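Local structure of transcriptional regulator, LacI family (Arthrobacter sp., 4RKQ) at residues 15-25 and 45-54; 59-69 and 81-92. The protein probably represses transcription by binding operator DNA and responds to a small effector, likely a sugar, as other LacI-family regulators do. All blocks are in the same frame, centred on the assembly; numbering follows the deposited sequence.

Interaction 1 (15-25 and 45-54); sequences RTSVGLAIPDL and GWHVVVDDYG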
loop_
_atom_site.group_PDB
_atom_site.type_symbol
_atom_site.label_atom_id
_atom_site.label_comp_id
_atom_site.label_asym_id
_atom_site.label_seq_id
_atom_site.Cartn_x
_atom_site.Cartn_y
_atom_site.Cartn_z
ATOM N N ARG A 15 -24.326 2.547 15.535
ATOM C CA ARG A 15 -23.172 1.672 15.383
ATOM C C ARG A 15 -21.953 2.222 16.075
ATOM O O ARG A 15 -21.769 3.431 16.132
ATOM C CB ARG A 15 -22.833 1.474 13.906
ATOM C CG ARG A 15 -23.968 0.893 13.068
ATOM C CD ARG A 15 -24.527 -0.390 13.697
ATOM N NE ARG A 15 -25.692 -0.922 12.968
ATOM C CZ ARG A 15 -25.617 -1.713 11.910
ATOM N NH1 ARG A 15 -24.438 -2.066 11.410
ATOM N NH2 ARG A 15 -26.736 -2.131 11.323
ATOM N N THR A 16 -21.144 1.306 16.579
ATOM C CA THR A 16 -19.835 1.613 17.066
ATOM C C THR A 16 -18.969 2.203 15.972
ATOM O O THR A 16 -19.003 1.779 14.829
ATOM C CB THR A 16 -19.172 0.352 17.611
ATOM O OG1 THR A 16 -19.877 -0.036 18.762
ATOM C CG2 THR A 16 -17.689 0.586 17.971
ATOM N N SER A 17 -18.203 3.214 16.345
ATOM C CA SER A 17 -17.322 3.882 15.426
ATOM C C SER A 17 -15.923 3.775 15.969
ATOM O O SER A 17 -15.700 4.077 17.114
ATOM C CB SER A 17 -17.731 5.358 15.327
ATOM O OG SER A 17 -16.747 6.057 14.585
ATOM N N VAL A 18 -14.991 3.350 15.134
ATOM C CA VAL A 18 -13.622 3.111 15.513
ATOM C C VAL A 18 -12.667 3.927 14.622
ATOM O O VAL A 18 -12.824 4.018 13.400
ATOM C CB VAL A 18 -13.228 1.632 15.400
ATOM C CG1 VAL A 18 -11.813 1.462 15.895
ATOM C CG2 VAL A 18 -14.119 0.812 16.296
ATOM N N GLY A 19 -11.727 4.582 15.262
ATOM C CA GLY A 19 -10.683 5.339 14.527
ATOM C C GLY A 19 -9.409 4.530 14.425
ATOM O O GLY A 19 -9.017 3.859 15.364
ATOM N N LEU A 20 -8.769 4.572 13.257
ATOM C CA LEU A 20 -7.526 3.905 13.032
ATOM C C LEU A 20 -6.498 4.980 12.712
ATOM O O LEU A 20 -6.643 5.733 11.745
ATOM C CB LEU A 20 -7.706 2.981 11.825
ATOM C CG LEU A 20 -6.932 1.771 11.417
ATOM C CD1 LEU A 20 -6.484 0.933 12.600
ATOM C CD2 LEU A 20 -7.897 1.007 10.487
ATOM N N ALA A 21 -5.459 5.049 13.521
ATOM C CA ALA A 21 -4.385 6.036 13.323
ATOM C C ALA A 21 -3.110 5.328 12.747
ATOM O O ALA A 21 -2.585 4.366 13.332
ATOM C CB ALA A 21 -4.082 6.732 14.637
ATOM N N ILE A 22 -2.658 5.756 11.585
ATOM C CA ILE A 22 -1.442 5.194 11.015
ATOM C C ILE A 22 -0.485 6.323 10.617
ATOM O O ILE A 22 -0.953 7.349 10.175
ATOM C CB ILE A 22 -1.700 4.282 9.822
ATOM C CG1 ILE A 22 -2.625 4.961 8.876
ATOM C CG2 ILE A 22 -2.347 2.964 10.308
ATOM C CD1 ILE A 22 -2.606 4.358 7.505
ATOM N N PRO A 23 0.821 6.101 10.797
ATOM C CA PRO A 23 1.787 7.163 10.559
ATOM C C PRO A 23 2.041 7.477 9.102
ATOM O O PRO A 23 2.561 8.506 8.828
ATOM C CB PRO A 23 3.074 6.636 11.192
ATOM C CG PRO A 23 2.910 5.189 11.279
ATOM C CD PRO A 23 1.447 4.912 11.388
ATOM N N ASP A 24 1.752 6.557 8.189
ATOM C CA ASP A 24 1.854 6.842 6.757
ATOM C C ASP A 24 1.113 5.779 6.019
ATOM O O ASP A 24 0.695 4.794 6.610
ATOM C CB ASP A 24 3.320 6.879 6.274
ATOM C CG ASP A 24 4.052 5.560 6.474
ATOM O OD1 ASP A 24 3.698 4.531 5.839
ATOM O OD2 ASP A 24 4.985 5.547 7.293
ATOM N N LEU A 25 0.922 6.011 4.725
ATOM C CA LEU A 25 0.335 5.037 3.796
ATOM C C LEU A 25 1.338 4.649 2.695
ATOM O O LEU A 25 1.012 3.963 1.754
ATOM C CB LEU A 25 -0.898 5.643 3.149
ATOM C CG LEU A 25 -2.170 5.729 4.020
ATOM C CD1 LEU A 25 -3.183 6.680 3.418
ATOM C CD2 LEU A 25 -2.759 4.351 4.178
ATOM N N GLY A 45 -20.296 -4.800 11.739
ATOM C CA GLY A 45 -21.254 -3.702 11.561
ATOM C C GLY A 45 -20.772 -2.354 12.059
ATOM O O GLY A 45 -21.559 -1.435 12.246
ATOM N N TRP A 46 -19.491 -2.275 12.350
ATOM C CA TRP A 46 -18.878 -1.036 12.854
ATOM C C TRP A 46 -18.526 -0.057 11.694
ATOM O O TRP A 46 -18.285 -0.476 10.572
ATOM C CB TRP A 46 -17.617 -1.405 13.602
ATOM C CG TRP A 46 -17.802 -2.140 14.836
ATOM C CD1 TRP A 46 -18.991 -2.504 15.436
ATOM C CD2 TRP A 46 -16.755 -2.554 15.722
ATOM N NE1 TRP A 46 -18.717 -3.146 16.630
ATOM C CE2 TRP A 46 -17.361 -3.223 16.802
ATOM C CE3 TRP A 46 -15.349 -2.467 15.673
ATOM C CZ2 TRP A 46 -16.626 -3.749 17.854
ATOM C CZ3 TRP A 46 -14.621 -3.036 16.693
ATOM C CH2 TRP A 46 -15.269 -3.643 17.789
ATOM N N HIS A 47 -18.516 1.238 11.996
ATOM C CA HIS A 47 -17.979 2.264 11.107
ATOM C C HIS A 47 -16.494 2.402 11.446
ATOM O O HIS A 47 -16.145 2.350 12.634
ATOM C CB HIS A 47 -18.561 3.646 11.460
ATOM C CG HIS A 47 -20.042 3.801 11.306
ATOM N ND1 HIS A 47 -20.679 3.750 10.087
ATOM C CD2 HIS A 47 -20.989 4.154 12.209
ATOM C CE1 HIS A 47 -21.965 3.993 10.253
ATOM N NE2 HIS A 47 -22.183 4.239 11.531
ATOM N N VAL A 48 -15.638 2.650 10.454
ATOM C CA VAL A 48 -14.213 2.884 10.684
ATOM C C VAL A 48 -13.772 4.101 9.853
ATOM O O VAL A 48 -14.153 4.260 8.680
ATOM C CB VAL A 48 -13.322 1.694 10.258
ATOM C CG1 VAL A 48 -11.849 1.953 10.572
ATOM C CG2 VAL A 48 -13.749 0.400 10.928
ATOM N N VAL A 49 -12.990 4.962 10.470
ATOM C CA VAL A 49 -12.328 6.062 9.757
ATOM C C VAL A 49 -10.800 6.008 10.014
ATOM O O VAL A 49 -10.339 5.754 11.142
ATOM C CB VAL A 49 -12.844 7.436 10.174
ATOM C CG1 VAL A 49 -14.219 7.674 9.545
ATOM C CG2 VAL A 49 -12.905 7.561 11.687
ATOM N N VAL A 50 -10.030 6.250 8.953
ATOM C CA VAL A 50 -8.579 6.180 9.017
ATOM C C VAL A 50 -8.017 7.601 8.981
ATOM O O VAL A 50 -8.482 8.403 8.165
ATOM C CB VAL A 50 -8.034 5.354 7.828
ATOM C CG1 VAL A 50 -6.519 5.404 7.813
ATOM C CG2 VAL A 50 -8.510 3.912 7.960
ATOM N N ASP A 51 -7.098 7.915 9.892
ATOM C CA ASP A 51 -6.327 9.176 9.831
ATOM C C ASP A 51 -4.847 8.791 9.568
ATOM O O ASP A 51 -4.189 8.183 10.452
ATOM C CB ASP A 51 -6.436 9.912 11.141
ATOM C CG ASP A 51 -5.733 11.288 11.134
ATOM O OD1 ASP A 51 -4.846 11.555 10.294
ATOM O OD2 ASP A 51 -6.069 12.095 12.019
ATOM N N ASP A 52 -4.369 9.142 8.364
ATOM C CA ASP A 52 -2.978 8.993 7.964
ATOM C C ASP A 52 -2.329 10.290 8.429
ATOM O O ASP A 52 -2.580 11.363 7.815
ATOM C CB ASP A 52 -2.849 8.844 6.454
ATOM C CG ASP A 52 -1.439 9.073 5.939
ATOM O OD1 ASP A 52 -0.474 9.120 6.733
ATOM O OD2 ASP A 52 -1.313 9.271 4.711
ATOM N N TYR A 53 -1.564 10.203 9.509
ATOM C CA TYR A 53 -1.005 11.415 10.132
ATOM C C TYR A 53 0.432 11.751 9.708
ATOM O O TYR A 53 1.066 12.615 10.291
ATOM C CB TYR A 53 -1.145 11.408 11.660
ATOM C CG TYR A 53 -0.358 10.376 12.388
ATOM C CD1 TYR A 53 0.940 10.603 12.764
ATOM C CD2 TYR A 53 -0.961 9.140 12.764
ATOM C CE1 TYR A 53 1.658 9.638 13.468
ATOM C CE2 TYR A 53 -0.249 8.176 13.463
ATOM C CZ TYR A 53 1.052 8.424 13.782
ATOM O OH TYR A 53 1.774 7.504 14.476
ATOM N N GLY A 54 0.895 11.161 8.632
ATOM C CA GLY A 54 2.316 11.278 8.227
ATOM C C GLY A 54 2.494 12.487 7.323
ATOM O O GLY A 54 3.053 12.360 6.228
HETATM O O HOH W 1 -24.688 4.342 13.277
HETATM O O HOH W 2 1.160 8.651 3.736
#

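Interaction 2 (59-69 and 81-92); sequences SGLDAVEHLAP and YADQAQTVLGRR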
loop_
_atom_site.group_PDB
_atom_site.type_symbol
_atom_site.label_atom_id
_atom_site.label_comp_id
_atom_site.label_asym_id
_atom_site.label_seq_id
_atom_site.Cartn_x
_atom_site.Cartn_y
_atom_site.Cartn_z
ATOM N N SER A 59 1.510 14.398 14.659
ATOM C CA SER A 59 1.949 13.278 15.489
ATOM C C SER A 59 0.755 12.305 15.718
ATOM O O SER A 59 -0.396 12.655 15.414
ATOM C CB SER A 59 2.397 13.801 16.854
ATOM O OG SER A 59 1.264 14.262 17.618
ATOM N N GLY A 60 1.032 11.149 16.305
ATOM C CA GLY A 60 -0.029 10.235 16.715
ATOM C C GLY A 60 -0.976 10.876 17.711
ATOM O O GLY A 60 -2.149 10.556 17.717
ATOM N N LEU A 61 -0.502 11.800 18.572
ATOM C CA LEU A 61 -1.411 12.509 19.454
ATOM C C LEU A 61 -2.386 13.399 18.678
ATOM O O LEU A 61 -3.591 13.428 18.980
ATOM C CB LEU A 61 -0.635 13.310 20.525
ATOM C CG LEU A 61 -1.403 14.047 21.575
ATOM C CD1 LEU A 61 -2.189 13.003 22.368
ATOM C CD2 LEU A 61 -0.465 14.834 22.483
ATOM N N ASP A 62 -1.908 14.103 17.672
ATOM C CA ASP A 62 -2.798 14.893 16.831
ATOM C C ASP A 62 -3.890 14.004 16.168
ATOM O O ASP A 62 -5.028 14.429 16.037
ATOM C CB ASP A 62 -2.043 15.565 15.714
ATOM C CG ASP A 62 -1.091 16.635 16.211
ATOM O OD1 ASP A 62 -1.503 17.437 17.065
ATOM O OD2 ASP A 62 0.057 16.679 15.735
ATOM N N ALA A 63 -3.503 12.801 15.758
ATOM C CA ALA A 63 -4.421 11.904 15.108
ATOM C C ALA A 63 -5.523 11.549 16.082
ATOM O O ALA A 63 -6.692 11.629 15.750
ATOM C CB ALA A 63 -3.714 10.660 14.599
ATOM N N VAL A 64 -5.152 11.238 17.308
ATOM C CA VAL A 64 -6.132 10.849 18.329
ATOM C C VAL A 64 -7.002 12.015 18.712
ATOM O O VAL A 64 -8.198 11.853 18.826
ATOM C CB VAL A 64 -5.467 10.243 19.564
ATOM C CG1 VAL A 64 -6.470 10.115 20.709
ATOM C CG2 VAL A 64 -4.875 8.887 19.216
ATOM N N GLU A 65 -6.424 13.213 18.854
ATOM C CA GLU A 65 -7.216 14.418 19.072
ATOM C C GLU A 65 -8.277 14.692 18.032
ATOM O O GLU A 65 -9.405 15.079 18.360
ATOM C CB GLU A 65 -6.313 15.665 19.216
ATOM C CG GLU A 65 -5.622 15.665 20.573
ATOM C CD GLU A 65 -4.632 16.791 20.773
ATOM O OE1 GLU A 65 -4.319 17.511 19.803
ATOM O OE2 GLU A 65 -4.152 16.928 21.915
ATOM N N HIS A 66 -7.917 14.486 16.780
ATOM C CA HIS A 66 -8.831 14.620 15.646
ATOM C C HIS A 66 -9.946 13.558 15.661
ATOM O O HIS A 66 -11.122 13.857 15.528
ATOM C CB HIS A 66 -7.986 14.531 14.379
ATOM C CG HIS A 66 -8.746 14.340 13.117
ATOM N ND1 HIS A 66 -8.307 13.503 12.119
ATOM C CD2 HIS A 66 -9.860 14.942 12.640
ATOM C CE1 HIS A 66 -9.136 13.574 11.088
ATOM N NE2 HIS A 66 -10.093 14.427 11.386
ATOM N N LEU A 67 -9.572 12.326 15.867
ATOM C CA LEU A 67 -10.535 11.211 15.758
ATOM C C LEU A 67 -11.500 11.142 16.947
ATOM O O LEU A 67 -12.677 10.823 16.758
ATOM C CB LEU A 67 -9.784 9.906 15.656
ATOM C CG LEU A 67 -8.963 9.575 14.412
ATOM C CD1 LEU A 67 -8.101 8.347 14.623
ATOM C CD2 LEU A 67 -9.879 9.386 13.240
ATOM N N ALA A 68 -10.993 11.471 18.156
ATOM C CA ALA A 68 -11.693 11.260 19.426
ATOM C C ALA A 68 -13.188 11.592 19.397
ATOM O O ALA A 68 -14.025 10.702 19.706
ATOM C CB ALA A 68 -11.026 11.970 20.586
ATOM N N PRO A 69 -13.547 12.817 19.000
ATOM C CA PRO A 69 -14.990 13.148 19.054
ATOM C C PRO A 69 -15.906 12.397 18.078
ATOM O O PRO A 69 -17.102 12.432 18.263
ATOM C CB PRO A 69 -15.050 14.640 18.688
ATOM C CG PRO A 69 -13.686 15.047 18.262
ATOM C CD PRO A 69 -12.726 13.935 18.465
ATOM N N TYR A 81 3.148 8.130 21.501
ATOM C CA TYR A 81 2.187 8.981 22.206
ATOM C C TYR A 81 1.036 8.232 22.882
ATOM O O TYR A 81 0.017 8.843 23.213
ATOM C CB TYR A 81 1.624 10.051 21.242
ATOM C CG TYR A 81 2.602 11.133 20.911
ATOM C CD1 TYR A 81 2.816 12.184 21.791
ATOM C CD2 TYR A 81 3.344 11.087 19.751
ATOM C CE1 TYR A 81 3.723 13.191 21.500
ATOM C CE2 TYR A 81 4.282 12.082 19.444
ATOM C CZ TYR A 81 4.453 13.128 20.328
ATOM O OH TYR A 81 5.346 14.109 20.070
ATOM N N ALA A 82 1.202 6.927 23.101
ATOM C CA ALA A 82 0.157 6.084 23.707
ATOM C C ALA A 82 -0.432 6.642 24.976
ATOM O O ALA A 82 -1.651 6.703 25.135
ATOM C CB ALA A 82 0.706 4.690 23.980
ATOM N N ASP A 83 0.420 7.000 25.914
ATOM C CA ASP A 83 -0.043 7.440 27.212
ATOM C C ASP A 83 -0.850 8.740 27.141
ATOM O O ASP A 83 -1.960 8.859 27.723
ATOM C CB ASP A 83 1.143 7.571 28.183
ATOM C CG ASP A 83 0.691 7.626 29.629
ATOM O OD1 ASP A 83 0.055 6.647 30.133
ATOM O OD2 ASP A 83 0.939 8.665 30.251
ATOM N N GLN A 84 -0.283 9.732 26.450
ATOM C CA GLN A 84 -0.962 10.998 26.262
ATOM C C GLN A 84 -2.255 10.861 25.452
ATOM O O GLN A 84 -3.249 11.501 25.748
ATOM C CB GLN A 84 -0.048 12.000 25.569
ATOM C CG GLN A 84 1.135 12.436 26.442
ATOM C CD GLN A 84 2.131 13.308 25.702
ATOM O OE1 GLN A 84 3.245 12.890 25.416
ATOM N NE2 GLN A 84 1.725 14.529 25.383
ATOM N N ALA A 85 -2.228 10.028 24.427
ATOM C CA ALA A 85 -3.446 9.755 23.658
ATOM C C ALA A 85 -4.562 9.090 24.500
ATOM O O ALA A 85 -5.735 9.444 24.363
ATOM C CB ALA A 85 -3.115 8.913 22.445
ATOM N N GLN A 86 -4.229 8.144 25.369
ATOM C CA GLN A 86 -5.281 7.571 26.214
ATOM C C GLN A 86 -5.838 8.628 27.153
ATOM O O GLN A 86 -7.036 8.637 27.482
ATOM C CB GLN A 86 -4.786 6.351 26.987
ATOM C CG GLN A 86 -5.875 5.649 27.797
ATOM C CD GLN A 86 -6.976 5.081 26.911
ATOM O OE1 GLN A 86 -6.843 4.000 26.326
ATOM N NE2 GLN A 86 -8.062 5.840 26.768
ATOM N N THR A 87 -4.989 9.534 27.603
ATOM C CA THR A 87 -5.482 10.660 28.430
ATOM C C THR A 87 -6.524 11.518 27.703
ATOM O O THR A 87 -7.581 11.857 28.264
ATOM C CB THR A 87 -4.296 11.505 28.981
ATOM O OG1 THR A 87 -3.493 10.642 29.777
ATOM C CG2 THR A 87 -4.766 12.671 29.822
ATOM N N VAL A 88 -6.251 11.819 26.451
ATOM C CA VAL A 88 -7.174 12.585 25.621
ATOM C C VAL A 88 -8.460 11.788 25.493
ATOM O O VAL A 88 -9.573 12.309 25.679
ATOM C CB VAL A 88 -6.541 12.842 24.228
ATOM C CG1 VAL A 88 -7.568 13.244 23.185
ATOM C CG2 VAL A 88 -5.436 13.898 24.313
ATOM N N LEU A 89 -8.319 10.495 25.207
ATOM C CA LEU A 89 -9.514 9.678 24.995
ATOM C C LEU A 89 -10.363 9.441 26.232
ATOM O O LEU A 89 -11.534 9.066 26.080
ATOM C CB LEU A 89 -9.130 8.325 24.357
ATOM C CG LEU A 89 -8.864 8.419 22.843
ATOM C CD1 LEU A 89 -8.012 7.228 22.384
ATOM C CD2 LEU A 89 -10.119 8.499 21.978
ATOM N N GLY A 90 -9.799 9.616 27.437
ATOM C CA GLY A 90 -10.577 9.383 28.659
ATOM C C GLY A 90 -10.829 7.887 28.801
ATOM O O GLY A 90 -9.908 7.119 28.748
ATOM N N ARG A 91 -12.078 7.484 28.914
ATOM C CA ARG A 91 -12.468 6.059 29.026
ATOM C C ARG A 91 -12.738 5.387 27.675
ATOM O O ARG A 91 -13.054 4.176 27.597
ATOM C CB ARG A 91 -13.713 5.939 29.930
ATOM C CG ARG A 91 -13.376 6.235 31.379
ATOM C CD ARG A 91 -14.610 6.409 32.210
ATOM N NE ARG A 91 -15.497 5.235 32.121
ATOM C CZ ARG A 91 -15.471 4.181 32.925
ATOM N NH1 ARG A 91 -14.600 4.107 33.906
ATOM N NH2 ARG A 91 -16.363 3.202 32.754
ATOM N N ARG A 92 -12.676 6.175 26.596
ATOM C CA ARG A 92 -12.762 5.612 25.251
ATOM C C ARG A 92 -11.431 4.858 24.992
ATOM O O ARG A 92 -10.356 5.413 25.107
ATOM C CB ARG A 92 -13.007 6.714 24.193
ATOM C CG ARG A 92 -14.252 7.560 24.427
ATOM C CD ARG A 92 -14.318 8.799 23.554
ATOM N NE ARG A 92 -13.385 9.803 24.052
ATOM C CZ ARG A 92 -13.419 11.085 23.744
ATOM N NH1 ARG A 92 -14.323 11.550 22.878
ATOM N NH2 ARG A 92 -12.494 11.897 24.252
HETATM O O HOH W 3 -16.388 10.194 21.327
#

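Interaction 1 (15-25 and 45-54)
With CG set between its own backbone N and carbonyl carbon (chi1 66°), Tyr-53 turns its ring back over Pro-23, while at the other end Trp-46, its CG anti to the carbonyl carbon (chi1 -68°), lays its indole alongside Thr-16. Pro-23 CA stands over one face of the phenol, 3.7 Å from the ring centroid, and Tyr-53 OH goes on to the carbonyl of Tyr-77. Thr-16 CB makes the matching CH-pi contact, 3.7 Å from the centroid of the five-membered ring of Trp-46; Val-18 CG2 comes to 3.6 Å from CE3. A phenylalanine in place of Tyr-53 would probably keep the packing on Pro-23 but leave the Tyr-77 carbonyl without its phenolic partner. Between these ends run the parallel strands 17-22 and 47-52 of a right-handed beta-alpha-beta crossover through helix 29-43, as in the Rossmann-like periplasmic binding protein fold. Seven backbone bonds lace them, from His-47 N on Thr-16 O to Tyr-53 N on Ile-22 O (3.0 Å). Leu-20 CD2 touches Val-48 and Val-50, 3.9 Å from Val-50 CG2. Arg-15 NH1 meets a lone pair of Gly-45 O in the guanidinium plane at 3.1 Å, while NE and NH2 bond the carbonyls of Gly-13 and Gln-12. At the other end, Asp-52 OD1 takes the N-H of Gly-54 in an Asx turn; OD2 is hydrogen-bonded to His-55 NE2 and, through a water, to Leu-25 N.

Interaction 2 (59-69 and 81-92)
Val-64 and Leu-89 meet at about a right angle in the closely packed, buried part of this contact, Val-64 CG1 lying 3.6 Å from Leu-89 CG. The other branch of Val-64, CG2, rests on Ala-85 CB at 3.7 Å, and Leu-78 covers both residues from a neighbouring loop. One turn on, Ala-68 CB meets Leu-89 CD2. Leu-61, its CG anti to the backbone N (chi1 -177°), sends CD1 to within 3.6 Å of Ala-85 N. Helices 60-67 and 82-89 run nearly parallel, 14° apart with axes 9.2 Å from each other, joined through strand 73-76 as successive helices of an alpha/beta fold. The first begins with a capping box: Ser-59 OG accepts from Asp-62 N, and Asp-62 OD2 accepts from Ser-59 N. Toward solvent the contact turns more polar. Glu-65 merely lays its CG across Val-88, 4.1 Å from CG1, and the exposed Gln-84 sets its amide N against Leu-61 CD2. Tyr-81 flanks Leu-61 CB, with Ser-59 OG above one ring face. At the far end Arg-92 folds back on its own helix, NE on Leu-89 O at 2.8 Å, which holds one face of its guanidinium over Ala-68 CB; a water joins NH1 to Ala-68 O.

Overall arrangement
Strand 47-52 is followed in the chain by helix 60-67; interaction 1 lies within the sheet and interaction 2 in the helical layer beside it, their centres about 12 Å apart. The first is a backbone ladder with mostly buried residues along its middle; the second relies on aliphatic side chains and has a side open to solvent, where Glu-65 and Gln-84 lie. They meet where Asp-51 OD2 probably accepts a hydrogen bond from His-66 ND1 (2.6 Å) and where the ring of Tyr-53 packs on Ser-59 and Gly-60. Strand 47-52 ends the sheet within its chain and faces the second subunit: Val-50 packs on Val-50 of that subunit, and His-66 stacks on its His-47.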